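Local coordinates for ABM domain-containing protein (Deinococcus radiodurans, PDB 3E8O) that is of unknown function but is probably a small dimeric monooxygenase of the antibiotic-biosynthesis type, at residues Y56-D61 with F68-H73. Sequence-based numbering, arbitrary orientation. Where two conformers were deposited one is given.
Sequences YLVSED and FLITEH
On the tightly packed face of this contact, the phenol of Tyr56 rests against Ile70 and Glu72 of the neighbouring strand, both reaching it from one side of its plane. With CG anti to the backbone N (chi1 -162°), the ring leans across to 68-73, where Ile70 CG2 meets the hydroxyl end, 3.5 Å from Tyr56 OH, and the extended chain of Glu72 runs at a slant along the CD2-CE2 side, its CD 3.3 Å from Tyr56 CE2. Ring and carboxylate are inclined by 41°. An aromatic with a polar tip suits this place: its carbons pack on Ile43, Ala44 and Thr47 of helix 33-47, while OH hydrogen-bonds an unidentified ligand, and Glu72 OE1 is held by Trp74 NE1. At the far end of the same face, Glu60 lays its methylenes and carboxylate beside Phe68, CD 3.4 Å from Phe68 CE1, and its charge is met by Arg37 and the amide of Gly66.

Strands 53-61 and 67-74 form a beta hairpin of the ferredoxin-like fold, whose antiparallel sheet carries its helices on the Tyr56 face. Leu57 with Thr71 and Ser59 with Leu69 are hydrogen-bonded pairs, joined by four 2.9 Å N-to-O bonds, those of Leu57 and Thr71 nearly straight, Ser59 N to Leu69 O more bent (156°); beta-branched Val58, Ile70 and Thr71 suit such extended backbone.

The opposite face, with Leu57, Ser59, Leu69 and Thr71, is looser between the strands: the small hydroxyl side chains of Ser59 and Thr71 share a water, 2.8 Å from Ser59 OG and from Thr71 OG1, with a weak bond to Leu57 O. Here the second subunit supplies the cover, its Thr71 packing on Leu69 and its Ser59 hydroxyl bonding that of Ser59, as in the dimeric alpha-beta barrels of this family; Leu57 remains partly exposed.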
loop_
_atom_site.group_PDB
_atom_site.type_symbol
_atom_site.label_atom_id
_atom_site.label_comp_id
_atom_site.label_asym_id
_atom_site.label_seq_id
_atom_site.Cartn_x
_atom_site.Cartn_y
_atom_site.Cartn_z
ATOM N N TYR A 56 -0.318 -8.043 -5.384
ATOM C CA TYR A 56 -1.660 -7.416 -5.323
ATOM C C TYR A 56 -2.148 -7.522 -3.892
ATOM O O TYR A 56 -2.486 -8.588 -3.410
ATOM C CB TYR A 56 -2.634 -8.086 -6.287
ATOM C CG TYR A 56 -3.859 -7.256 -6.583
ATOM C CD1 TYR A 56 -4.894 -7.176 -5.702
ATOM C CD2 TYR A 56 -4.019 -6.631 -7.806
ATOM C CE1 TYR A 56 -6.018 -6.424 -5.976
ATOM C CE2 TYR A 56 -5.135 -5.908 -8.097
ATOM C CZ TYR A 56 -6.152 -5.807 -7.189
ATOM O OH TYR A 56 -7.307 -5.092 -7.398
ATOM N N LEU A 57 -2.116 -6.399 -3.208
ATOM C CA LEU A 57 -2.529 -6.291 -1.819
ATOM C C LEU A 57 -3.669 -5.287 -1.665
ATOM O O LEU A 57 -3.691 -4.217 -2.273
ATOM C CB LEU A 57 -1.372 -5.784 -0.945
ATOM C CG LEU A 57 -0.110 -6.602 -0.894
ATOM C CD1 LEU A 57 1.000 -5.837 -0.140
ATOM C CD2 LEU A 57 -0.368 -7.953 -0.287
ATOM N N VAL A 58 -4.626 -5.678 -0.836
ATOM C CA VAL A 58 -5.732 -4.828 -0.485
ATOM C C VAL A 58 -5.672 -4.616 1.024
ATOM O O VAL A 58 -5.486 -5.572 1.790
ATOM C CB VAL A 58 -7.076 -5.386 -0.937
ATOM C CG1 VAL A 58 -7.172 -5.385 -2.474
ATOM C CG2 VAL A 58 -7.425 -6.850 -0.382
ATOM N N SER A 59 -5.734 -3.361 1.454
ATOM C CA SER A 59 -5.490 -3.023 2.874
ATOM C C SER A 59 -6.370 -1.881 3.323
ATOM O O SER A 59 -6.919 -1.143 2.518
ATOM C CB SER A 59 -3.985 -2.733 3.093
ATOM O OG SER A 59 -3.543 -1.590 2.351
ATOM N N GLU A 60 -6.461 -1.735 4.626
ATOM C CA GLU A 60 -7.283 -0.694 5.245
ATOM C C GLU A 60 -6.418 0.249 6.065
ATOM O O GLU A 60 -5.575 -0.169 6.850
ATOM C CB GLU A 60 -8.374 -1.312 6.137
ATOM C CG GLU A 60 -9.399 -0.311 6.610
ATOM C CD GLU A 60 -10.644 -0.933 7.228
ATOM O OE1 GLU A 60 -10.715 -2.171 7.275
ATOM O OE2 GLU A 60 -11.578 -0.153 7.623
ATOM N N ASP A 61 -6.622 1.528 5.808
ATOM C CA ASP A 61 -5.865 2.620 6.407
ATOM C C ASP A 61 -6.053 2.612 7.916
ATOM O O ASP A 61 -7.197 2.759 8.381
ATOM C CB ASP A 61 -6.345 3.959 5.777
ATOM C CG ASP A 61 -5.472 5.143 6.151
ATOM O OD1 ASP A 61 -4.803 5.076 7.181
ATOM O OD2 ASP A 61 -5.521 6.136 5.409
ATOM N N PHE A 68 -9.493 2.433 2.038
ATOM C CA PHE A 68 -8.735 1.272 1.569
ATOM C C PHE A 68 -7.729 1.660 0.512
ATOM O O PHE A 68 -7.828 2.688 -0.164
ATOM C CB PHE A 68 -9.710 0.215 1.010
ATOM C CG PHE A 68 -10.762 -0.226 2.009
ATOM C CD1 PHE A 68 -10.473 -1.149 2.982
ATOM C CD2 PHE A 68 -12.027 0.364 2.027
ATOM C CE1 PHE A 68 -11.385 -1.500 3.926
ATOM C CE2 PHE A 68 -12.941 0.011 2.982
ATOM C CZ PHE A 68 -12.619 -0.920 3.930
ATOM N N LEU A 69 -6.736 0.782 0.424
ATOM C CA LEU A 69 -5.633 0.898 -0.511
ATOM C C LEU A 69 -5.521 -0.384 -1.334
ATOM O O LEU A 69 -5.689 -1.489 -0.808
ATOM C CB LEU A 69 -4.315 1.151 0.266
ATOM C CG LEU A 69 -2.974 1.405 -0.437
ATOM C CD1 LEU A 69 -2.985 2.695 -1.271
ATOM C CD2 LEU A 69 -1.813 1.458 0.600
ATOM N N ILE A 70 -5.200 -0.211 -2.604
ATOM C CA ILE A 70 -4.934 -1.289 -3.528
ATOM C C ILE A 70 -3.508 -1.059 -4.033
ATOM O O ILE A 70 -3.214 -0.052 -4.698
ATOM C CB ILE A 70 -5.908 -1.379 -4.713
ATOM C CG1 ILE A 70 -7.385 -1.369 -4.294
ATOM C CG2 ILE A 70 -5.593 -2.602 -5.539
ATOM C CD1 ILE A 70 -8.369 -1.376 -5.435
ATOM N N THR A 71 -2.620 -1.997 -3.724
ATOM C CA THR A 71 -1.196 -1.940 -4.052
ATOM C C THR A 71 -0.872 -3.052 -5.028
ATOM O O THR A 71 -1.113 -4.215 -4.744
ATOM C CB THR A 71 -0.369 -2.077 -2.782
ATOM O OG1 THR A 71 -0.768 -1.065 -1.860
ATOM C CG2 THR A 71 1.145 -2.024 -3.042
ATOM N N GLU A 72 -0.352 -2.677 -6.197
ATOM C CA GLU A 72 -0.078 -3.694 -7.217
ATOM C C GLU A 72 1.283 -3.498 -7.845
ATOM O O GLU A 72 1.689 -2.386 -8.089
ATOM C CB GLU A 72 -1.124 -3.639 -8.377
ATOM C CG GLU A 72 -2.549 -3.384 -7.959
ATOM C CD GLU A 72 -3.542 -3.164 -9.066
ATOM O OE1 GLU A 72 -3.356 -3.736 -10.168
ATOM O OE2 GLU A 72 -4.560 -2.451 -8.815
ATOM N N HIS A 73 1.940 -4.617 -8.133
ATOM C CA HIS A 73 3.175 -4.623 -8.923
ATOM C C HIS A 73 2.963 -5.546 -10.104
ATOM O O HIS A 73 2.538 -6.676 -9.942
ATOM C CB HIS A 73 4.395 -5.120 -8.134
ATOM C CG HIS A 73 4.766 -4.268 -6.980
ATOM N ND1 HIS A 73 5.786 -4.630 -6.129
ATOM C CD2 HIS A 73 4.258 -3.101 -6.507
ATOM C CE1 HIS A 73 5.909 -3.695 -5.199
ATOM N NE2 HIS A 73 4.990 -2.766 -5.397
HETATM O O HOH W 1 -2.698 -2.225 -0.236
#